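Local coordinates for protein D-alanyl transferase DltD (Enterococcus faecium TX0133A04, PDB 6PFX) that probably transfers D-alanine in the D-alanylation of lipoteichoic acid at the Gram-positive cell surface, as a membrane-associated member of the DltD family, at residues 72-75 with 76-79; 135-138 with 139-142; 176-179 with 180-183; 296-299 with 300-303; 318-321 with 322-326. One frame throughout, in Å; residues are numbered along the deposited sequence.

Contact 1: 72-75 with 76-79; sequences LGAP and GTQS
Gly76 follows Pro75 at the corner of a tight reversal. Ala74, Pro75, Gly76 and Thr77 make a type II beta turn, and at the third position Gly76 has a positive phi of 91°. Thr77 closes the turn twice over. Its N donates to Ala74 O at 3.0 Å, nearly straight at the hydrogen but reaching the oxygen from above the carbonyl plane. Its hydroxyl accepts from the N of that same residue, Ala74 N to Thr77 OG1 at 2.9 Å, with an angle of 167° at the hydrogen. A chi1 of 59° sets OG1 between the backbone N and the carbonyl carbon of Thr77, facing Ala74, and puts CG2 beside the backbone N, 4.0 Å from Ala74 CB.

The turn lies in the loop between strand 68-71 and helix 79-89, in the buried interior of a parallel-sheet fold consistent with the SGNH hydrolase clan. Thr77 OG1 is also hydrogen-bonded to Gly44 O, tying the turn to the loop after strand 39-43. Pro75 touches Ser46, part of a probable Ser-His-Asp triad with His348 and Asp345. Gln78 then takes the N-cap position of helix 79-89, its NE2 bonded to Glu271, and the hydroxyl of Ser79, in the first turn, bonds to the same carboxylate.

Contact 2: 135-138 with 139-142; sequences KVTP and ADRY
Thr137 and Asp140 hold each other in a capping box at the start of helix 138-147. Thr137 has chi1 at 67°, which swings OG1 in toward the first turn, where it accepts a weak bond from Asp140 N at 3.3 Å. Asp140 answers through OD2. With CG beside its own backbone N and anti to the carbonyl carbon (chi1 -62°), the carboxylate folds back to meet Thr137 N at 3.0 Å. The approach is almost straight at the hydrogen, on the anti side of the oxygen and 25° out of the carboxylate plane. The Thr137 hydroxyl adds a weak bond to the same OD2, so two donors of one residue converge on it.

Beside the box, Val136 CG1 lies 3.5 Å from Arg141 CG, the two side chains crossing at about a right angle. Arg141 then bends at chi3 and carries its guanidinium to Lys167 O. Behind the cap the regular helix begins: Arg141 N bonds to Thr137 O, and Tyr142 N to Pro138 O at 2.9 Å.

The other carboxylate oxygen, Asp140 OD1, takes a salt bridge from Arg87 and a hydrogen bond from Trp129. With donors on both oxygens, the buried carboxylate has its rotation fixed and its negative charge is probably stabilised.

Contact 3: 176-179 with 180-183; sequences SLNQ and LRSQ
The guanidinium of Arg181 meets Asn178 along its edge, with Asn178 OD1 near the plane and Asn178 CB in it. NH1 donates to Asn178 OD1 at 2.6 Å, a short bond bent to 136° at the hydrogen. It arrives in the plane of the amide carbonyl and on a lone pair, whereas the oxygen sits 22° out of the guanidinium plane, and the two flat groups are turned 33° apart. Arg181 starts out extended and then bends at chi3, which brings NH1 back over the preceding turn.

The bond spans the junction of helices 174-177 and 181-193, a surface element where the chain stays nearly helical but its bonding pattern shifts. Here amides reach back three residues: Leu180 N to Leu177 O at 2.9 Å, and Arg181 N to Asn178 O at 3.1 Å, each donor well above the carbonyl plane. Two waters fill the places of the next i-to-i+4 bonds. One donates to Asn178 O and accepts from Ser182 N, and the other joins Gln179 O to Gln183 N in the same way.

On the buried side Leu180 packs its CB 3.5 Å from Leu177 O, and its side chain meets Thr158 and Ile162 of helix 157-167 and Tyr127 and Leu130 of helix 123-132.

Contact 4: 296-299 with 300-303; sequences VNEK and WSDY
Asn297 O accepts from two amides of the first turn of helix 298-304. Ser301 N reaches it at 2.9 Å, in the carbonyl plane and with an angle of 164° at the hydrogen, while Trp300 N adds a weak, strongly bent bond. The side chain of Asn297 serves the same turn. With CG anti to the backbone N (chi1 180°), OD1 turns over the helix start and accepts weakly from Lys299 N at 2.8 Å and from Trp300 N at 3.3 Å. This is an N-cap, placed in the segment that follows strand 288-293 of the parallel sheet and precedes helix 308-323. The other end of the amide is held too, because Asn297 ND2 donates to Phe239 O, and the Trp300 ring meets Phe239 edge-to-face.

One residue on, Glu298 O takes Asp302 N at 2.8 Å, the donor tilted from the carbonyl plane. Ser301 OG may bond weakly to Glu298 O or to Asn297 O, the choice unsettled; its stronger partner is Gln308 NE2, which also donates to Val296 O. Tyr303 N makes weak bonds to Lys299 O and Trp300 O, and its hydroxyl is bonded to Glu254 O. Glu298 and Asp302 cross with carboxylate planes 64° apart, Glu298 OE1 and Asp302 OD1 4.2 Å apart, where their like charges would probably repel. Lys299, extended beyond CG, sends NZ to a weak bond with Asn340.

Contact 5: 318-321 with 322-326; sequences IKFQ and LNSQG
Phe320 O and Ser324 are joined by two bonds at the end of helix 308-323. Ser324 N donates at 2.9 Å and Ser324 OG at 2.8 Å, reaching the oxygen from opposite faces of the carbonyl plane. With chi1 at 70°, OG sits between the backbone N and the carbonyl carbon of Ser324 and turns back along the helix, while CB lies over one face of the Phe320 ring. A second side chain takes over from a backbone donor: Gln325 NE2 bonds to Gln321 O at 2.9 Å. The acceptor lies in the Gln325 amide plane, but NE2 stands above the carbonyl plane of Gln321. The two glutamines run side by side and point the same way, their amides 33° apart.

Regular helical bonds precede these, Leu322 N to Ile318 O at 2.9 Å and Asn323 N to Lys319 O at 2.7 Å. The helix ends in a Schellman motif, Gly326 having a positive phi of 104°, and Gly326 N to Asn323 O closes a type I turn.

Leu322 CG lies 3.3 Å from Ile318 O, and both side chains pack on helix 271-284 and strand 288-293.

Gln321 also bonds Trp386, Gln276 and Phe272 O, and Gln325 OE1 bonds Gln276 and Asp378 N. Both buried amides are therefore satisfied at each end, which fixes their flips, and side-chain donors serve carbonyls of the last helical turn.

In the fold
Contact 1 is the most interior of the five, its centre about 5 Å from that of the chain, and it is a loop turn beside the probable triad. Contact 3 lies about 31 Å out, where waters complete the backbone bonding, while contacts 2, 4 and 5 are partly buried. Contacts 2 and 4 both cap helix starts, one with a reciprocal Thr-Asp pair and the other with a single Asn, on opposite sides of the chain's centre and about 40 Å apart between centres. Contact 5 ends the helix that follows that of contact 4. Helix 271-284 is shared: contacts 1, 2 and 5 all touch it. Contacts 2 and 3 both border helix 123-132.

Contact 1: 72-75 with 76-79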
# COMPACT_ATOMS: atom_id res chain seq x y z
N LEU A 72 4.63 -5.67 -1.72
CA LEU A 72 5.37 -4.43 -1.96
C LEU A 72 5.09 -3.35 -0.93
O LEU A 72 5.66 -2.25 -1.03
CB LEU A 72 5.10 -3.92 -3.38
CG LEU A 72 5.70 -4.78 -4.51
CD1 LEU A 72 5.20 -4.29 -5.86
CD2 LEU A 72 7.22 -4.78 -4.46
N GLY A 73 4.29 -3.62 0.06
CA GLY A 73 4.24 -2.75 1.21
C GLY A 73 5.18 -3.21 2.32
O GLY A 73 5.58 -4.37 2.38
N ALA A 74 5.50 -2.27 3.21
CA ALA A 74 6.34 -2.52 4.38
C ALA A 74 6.03 -1.45 5.41
O ALA A 74 5.28 -0.51 5.14
CB ALA A 74 7.83 -2.51 3.99
N PRO A 75 6.57 -1.57 6.63
CA PRO A 75 6.21 -0.57 7.65
C PRO A 75 6.62 0.83 7.21
O PRO A 75 7.80 1.10 6.96
CB PRO A 75 6.98 -1.04 8.90
CG PRO A 75 7.13 -2.49 8.70
CD PRO A 75 7.36 -2.67 7.21
N GLY A 76 5.64 1.71 7.10
CA GLY A 76 5.88 3.08 6.72
C GLY A 76 5.84 3.38 5.23
O GLY A 76 6.06 4.53 4.86
N THR A 77 5.56 2.39 4.38
CA THR A 77 5.37 2.68 2.96
C THR A 77 3.97 3.26 2.77
O THR A 77 2.98 2.62 3.13
CB THR A 77 5.56 1.45 2.07
OG1 THR A 77 4.63 0.42 2.43
CG2 THR A 77 6.98 0.93 2.17
N GLN A 78 3.90 4.49 2.24
CA GLN A 78 2.63 5.14 1.91
C GLN A 78 2.59 5.43 0.41
O GLN A 78 3.32 4.80 -0.36
CB GLN A 78 2.43 6.40 2.77
CG GLN A 78 2.62 6.12 4.27
CD GLN A 78 2.11 7.21 5.24
OE1 GLN A 78 2.23 7.03 6.46
NE2 GLN A 78 1.56 8.31 4.73
N SER A 79 1.75 6.37 -0.04
CA SER A 79 1.46 6.43 -1.47
C SER A 79 2.67 6.88 -2.29
O SER A 79 2.90 6.36 -3.39
CB SER A 79 0.26 7.34 -1.75
OG SER A 79 -0.92 6.76 -1.23

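Contact 2: 135-138 with 139-142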
# COMPACT_ATOMS: atom_id res chain seq x y z
N LYS A 135 7.60 13.95 -21.38
CA LYS A 135 6.96 15.25 -21.24
C LYS A 135 6.63 15.41 -19.76
O LYS A 135 6.61 14.44 -19.00
CB LYS A 135 5.68 15.34 -22.07
CG LYS A 135 4.57 14.45 -21.57
CD LYS A 135 3.35 14.51 -22.49
CE LYS A 135 2.20 13.69 -21.93
NZ LYS A 135 2.59 12.28 -21.65
N VAL A 136 6.36 16.64 -19.37
CA VAL A 136 6.05 16.97 -17.98
C VAL A 136 4.54 17.00 -17.84
O VAL A 136 3.87 17.84 -18.45
CB VAL A 136 6.71 18.29 -17.55
CG1 VAL A 136 6.40 18.59 -16.10
CG2 VAL A 136 8.22 18.21 -17.77
N THR A 137 4.00 16.08 -17.07
CA THR A 137 2.58 16.05 -16.76
C THR A 137 2.34 16.67 -15.40
O THR A 137 3.28 16.88 -14.62
CB THR A 137 2.07 14.61 -16.74
OG1 THR A 137 2.65 13.88 -15.65
CG2 THR A 137 2.38 13.90 -18.04
N PRO A 138 1.09 16.98 -15.07
CA PRO A 138 0.82 17.49 -13.72
C PRO A 138 1.30 16.55 -12.63
O PRO A 138 1.76 17.02 -11.58
CB PRO A 138 -0.70 17.71 -13.72
CG PRO A 138 -1.02 17.96 -15.19
CD PRO A 138 -0.11 17.00 -15.92
N ALA A 139 1.24 15.23 -12.86
CA ALA A 139 1.77 14.28 -11.89
C ALA A 139 3.26 14.54 -11.64
O ALA A 139 3.71 14.55 -10.49
CB ALA A 139 1.55 12.85 -12.36
N ASP A 140 4.02 14.75 -12.72
CA ASP A 140 5.45 14.98 -12.57
C ASP A 140 5.72 16.26 -11.80
O ASP A 140 6.66 16.33 -10.99
CB ASP A 140 6.12 15.07 -13.95
CG ASP A 140 5.99 13.79 -14.76
OD1 ASP A 140 6.20 12.69 -14.20
OD2 ASP A 140 5.71 13.88 -15.98
N ARG A 141 4.93 17.31 -12.06
CA ARG A 141 5.12 18.58 -11.38
C ARG A 141 4.81 18.43 -9.90
O ARG A 141 5.53 18.98 -9.05
CB ARG A 141 4.25 19.66 -12.01
CG ARG A 141 4.57 19.95 -13.47
CD ARG A 141 3.74 21.12 -13.98
NE ARG A 141 4.26 22.39 -13.47
CZ ARG A 141 3.70 23.57 -13.70
NH1 ARG A 141 2.60 23.66 -14.43
NH2 ARG A 141 4.25 24.67 -13.19
N TYR A 142 3.75 17.68 -9.57
CA TYR A 142 3.40 17.47 -8.18
C TYR A 142 4.49 16.69 -7.46
O TYR A 142 4.91 17.06 -6.35
CB TYR A 142 2.05 16.74 -8.07
CG TYR A 142 1.72 16.42 -6.64
CD1 TYR A 142 1.21 17.39 -5.79
CD2 TYR A 142 1.94 15.15 -6.13
CE1 TYR A 142 0.93 17.11 -4.47
CE2 TYR A 142 1.67 14.85 -4.80
CZ TYR A 142 1.16 15.84 -3.98
OH TYR A 142 0.87 15.59 -2.66

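Contact 3: 176-179 with 180-183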
# COMPACT_ATOMS: atom_id res chain seq x y z
N SER A 176 21.38 18.09 -19.01
CA SER A 176 21.18 18.25 -17.58
C SER A 176 21.00 16.90 -16.89
O SER A 176 21.67 16.61 -15.89
CB SER A 176 19.96 19.15 -17.34
OG SER A 176 20.20 20.47 -17.81
N LEU A 177 20.10 16.06 -17.41
CA LEU A 177 19.93 14.74 -16.82
C LEU A 177 21.21 13.92 -16.92
O LEU A 177 21.48 13.09 -16.06
CB LEU A 177 18.80 13.97 -17.50
CG LEU A 177 17.42 14.62 -17.43
CD1 LEU A 177 16.49 13.84 -18.33
CD2 LEU A 177 16.91 14.66 -16.02
N ASN A 178 21.99 14.13 -17.98
CA ASN A 178 23.18 13.32 -18.17
C ASN A 178 24.16 13.46 -17.02
O ASN A 178 25.01 12.58 -16.84
CB ASN A 178 23.85 13.69 -19.49
CG ASN A 178 25.00 12.78 -19.83
OD1 ASN A 178 24.81 11.58 -20.06
ND2 ASN A 178 26.20 13.33 -19.86
N GLN A 179 24.06 14.53 -16.24
CA GLN A 179 24.93 14.70 -15.08
C GLN A 179 24.68 13.63 -14.02
O GLN A 179 25.55 13.39 -13.19
CB GLN A 179 24.73 16.09 -14.49
CG GLN A 179 25.72 16.46 -13.41
CD GLN A 179 25.69 17.94 -13.06
OE1 GLN A 179 25.10 18.75 -13.77
NE2 GLN A 179 26.34 18.29 -11.95
N LEU A 180 23.50 12.99 -14.05
CA LEU A 180 23.15 11.92 -13.14
C LEU A 180 23.41 10.54 -13.72
O LEU A 180 23.28 9.54 -13.00
CB LEU A 180 21.66 12.01 -12.77
CG LEU A 180 21.15 13.30 -12.13
CD1 LEU A 180 19.64 13.26 -12.01
CD2 LEU A 180 21.77 13.49 -10.77
N ARG A 181 23.78 10.45 -14.99
CA ARG A 181 23.76 9.16 -15.67
C ARG A 181 24.82 8.21 -15.12
O ARG A 181 24.58 7.01 -15.01
CB ARG A 181 23.94 9.36 -17.17
CG ARG A 181 23.84 8.07 -17.94
CD ARG A 181 23.86 8.34 -19.44
NE ARG A 181 22.51 8.39 -20.01
CZ ARG A 181 21.85 9.51 -20.30
NH1 ARG A 181 22.38 10.70 -20.06
NH2 ARG A 181 20.63 9.43 -20.83
N SER A 182 26.01 8.73 -14.80
CA SER A 182 27.05 7.88 -14.24
C SER A 182 26.60 7.26 -12.93
O SER A 182 26.72 6.04 -12.72
CB SER A 182 28.34 8.68 -14.05
OG SER A 182 29.39 7.83 -13.64
N GLN A 183 26.05 8.08 -12.03
CA GLN A 183 25.53 7.56 -10.77
C GLN A 183 24.40 6.57 -11.00
O GLN A 183 24.32 5.53 -10.34
CB GLN A 183 25.05 8.72 -9.90
CG GLN A 183 24.57 8.31 -8.51
CD GLN A 183 24.11 9.49 -7.66
OE1 GLN A 183 23.83 10.58 -8.17
NE2 GLN A 183 24.02 9.27 -6.36
O HOH W 1 26.98 11.28 -15.97
O HOH W 2 26.38 11.02 -12.14

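Contact 4: 296-299 with 300-303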
# COMPACT_ATOMS: atom_id res chain seq x y z
N VAL A 296 -10.95 0.24 11.73
CA VAL A 296 -10.22 0.25 12.99
C VAL A 296 -11.09 -0.49 14.00
O VAL A 296 -12.30 -0.24 14.07
CB VAL A 296 -9.91 1.67 13.48
CG1 VAL A 296 -9.29 1.60 14.87
CG2 VAL A 296 -8.99 2.35 12.51
N ASN A 297 -10.48 -1.44 14.71
CA ASN A 297 -11.10 -2.22 15.78
C ASN A 297 -11.95 -1.32 16.66
O ASN A 297 -11.44 -0.38 17.28
CB ASN A 297 -9.94 -2.84 16.58
CG ASN A 297 -10.40 -3.69 17.75
OD1 ASN A 297 -11.47 -3.47 18.30
ND2 ASN A 297 -9.56 -4.63 18.16
N GLU A 298 -13.26 -1.60 16.72
CA GLU A 298 -14.17 -0.72 17.45
C GLU A 298 -13.94 -0.78 18.95
O GLU A 298 -14.14 0.23 19.64
CB GLU A 298 -15.62 -1.03 17.11
CG GLU A 298 -16.57 0.10 17.50
CD GLU A 298 -18.01 -0.18 17.12
OE1 GLU A 298 -18.88 0.65 17.45
OE2 GLU A 298 -18.27 -1.24 16.50
N LYS A 299 -13.52 -1.92 19.49
CA LYS A 299 -13.22 -1.96 20.92
C LYS A 299 -12.08 -1.00 21.25
O LYS A 299 -12.08 -0.35 22.30
CB LYS A 299 -12.87 -3.37 21.36
CG LYS A 299 -14.07 -4.29 21.41
CD LYS A 299 -13.67 -5.71 21.78
CE LYS A 299 -14.88 -6.62 21.73
NZ LYS A 299 -14.54 -8.06 21.91
N TRP A 300 -11.11 -0.89 20.34
CA TRP A 300 -10.00 0.03 20.52
C TRP A 300 -10.40 1.48 20.29
O TRP A 300 -10.05 2.35 21.09
CB TRP A 300 -8.87 -0.35 19.56
CG TRP A 300 -7.66 0.48 19.75
CD1 TRP A 300 -7.08 1.32 18.84
CD2 TRP A 300 -6.88 0.58 20.95
NE1 TRP A 300 -5.97 1.93 19.40
CE2 TRP A 300 -5.84 1.49 20.69
CE3 TRP A 300 -6.96 -0.02 22.21
CZ2 TRP A 300 -4.89 1.81 21.65
CZ3 TRP A 300 -6.02 0.31 23.15
CH2 TRP A 300 -5.00 1.21 22.87
N SER A 301 -11.16 1.78 19.23
CA SER A 301 -11.57 3.16 19.02
C SER A 301 -12.53 3.62 20.12
O SER A 301 -12.54 4.80 20.47
CB SER A 301 -12.19 3.34 17.63
OG SER A 301 -13.32 2.51 17.44
N ASP A 302 -13.34 2.71 20.67
CA ASP A 302 -14.16 3.07 21.82
C ASP A 302 -13.28 3.59 22.95
O ASP A 302 -13.62 4.57 23.64
CB ASP A 302 -14.94 1.86 22.32
CG ASP A 302 -16.17 1.54 21.49
OD1 ASP A 302 -16.58 2.31 20.59
OD2 ASP A 302 -16.74 0.46 21.74
N TYR A 303 -12.13 2.95 23.16
CA TYR A 303 -11.24 3.34 24.25
C TYR A 303 -10.47 4.62 23.94
O TYR A 303 -10.38 5.51 24.79
CB TYR A 303 -10.26 2.20 24.54
CG TYR A 303 -9.36 2.44 25.71
CD1 TYR A 303 -9.87 2.56 26.98
CD2 TYR A 303 -7.99 2.53 25.55
CE1 TYR A 303 -9.06 2.78 28.05
CE2 TYR A 303 -7.15 2.74 26.63
CZ TYR A 303 -7.71 2.86 27.88
OH TYR A 303 -6.93 3.08 29.00

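Contact 5: 318-321 with 322-326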
# COMPACT_ATOMS: atom_id res chain seq x y z
N ILE A 318 -12.18 9.04 -0.03
CA ILE A 318 -11.30 8.25 -0.89
C ILE A 318 -12.09 7.53 -1.98
O ILE A 318 -11.61 7.41 -3.11
CB ILE A 318 -10.38 7.32 -0.06
CG1 ILE A 318 -9.07 7.06 -0.81
CG2 ILE A 318 -11.07 6.04 0.29
CD1 ILE A 318 -8.21 8.30 -0.95
N LYS A 319 -13.32 7.10 -1.66
CA LYS A 319 -14.17 6.47 -2.67
C LYS A 319 -14.63 7.45 -3.73
O LYS A 319 -14.72 7.08 -4.90
CB LYS A 319 -15.32 5.72 -2.00
CG LYS A 319 -14.83 4.49 -1.23
CD LYS A 319 -15.94 3.51 -0.87
CE LYS A 319 -17.14 4.18 -0.26
NZ LYS A 319 -18.07 3.14 0.27
N PHE A 320 -14.87 8.72 -3.36
CA PHE A 320 -15.14 9.73 -4.37
C PHE A 320 -13.94 9.87 -5.31
O PHE A 320 -14.10 9.91 -6.54
CB PHE A 320 -15.47 11.06 -3.70
CG PHE A 320 -15.73 12.17 -4.67
CD1 PHE A 320 -14.69 12.97 -5.13
CD2 PHE A 320 -17.01 12.41 -5.12
CE1 PHE A 320 -14.94 14.00 -6.03
CE2 PHE A 320 -17.26 13.43 -6.02
CZ PHE A 320 -16.23 14.21 -6.48
N GLN A 321 -12.73 9.92 -4.76
CA GLN A 321 -11.55 10.08 -5.60
C GLN A 321 -11.39 8.89 -6.54
O GLN A 321 -11.04 9.05 -7.72
CB GLN A 321 -10.30 10.24 -4.73
CG GLN A 321 -8.98 10.56 -5.50
CD GLN A 321 -7.86 10.98 -4.55
OE1 GLN A 321 -8.10 11.18 -3.35
NE2 GLN A 321 -6.64 11.09 -5.07
N LEU A 322 -11.66 7.69 -6.03
CA LEU A 322 -11.54 6.47 -6.82
C LEU A 322 -12.65 6.40 -7.87
O LEU A 322 -12.37 6.32 -9.07
CB LEU A 322 -11.57 5.27 -5.87
CG LEU A 322 -10.30 5.07 -5.04
CD1 LEU A 322 -10.48 4.05 -3.94
CD2 LEU A 322 -9.13 4.65 -5.92
N ASN A 323 -13.91 6.45 -7.43
CA ASN A 323 -15.04 6.24 -8.31
C ASN A 323 -15.14 7.32 -9.37
O ASN A 323 -15.50 7.05 -10.52
CB ASN A 323 -16.34 6.20 -7.50
CG ASN A 323 -16.46 4.98 -6.63
OD1 ASN A 323 -15.84 3.95 -6.87
ND2 ASN A 323 -17.30 5.08 -5.61
N SER A 324 -14.86 8.58 -9.00
CA SER A 324 -15.00 9.66 -9.96
C SER A 324 -14.05 9.49 -11.14
O SER A 324 -14.27 10.08 -12.20
CB SER A 324 -14.74 11.02 -9.30
OG SER A 324 -13.37 11.17 -8.96
N GLN A 325 -12.99 8.71 -10.96
CA GLN A 325 -11.99 8.52 -12.01
C GLN A 325 -12.05 7.14 -12.64
O GLN A 325 -11.24 6.85 -13.52
CB GLN A 325 -10.60 8.79 -11.42
CG GLN A 325 -10.47 10.20 -10.82
CD GLN A 325 -9.05 10.48 -10.38
OE1 GLN A 325 -8.24 11.03 -11.14
NE2 GLN A 325 -8.73 10.11 -9.15
N GLY A 326 -13.01 6.31 -12.25
CA GLY A 326 -13.22 5.04 -12.89
C GLY A 326 -12.72 3.83 -12.12
O GLY A 326 -12.86 2.70 -12.63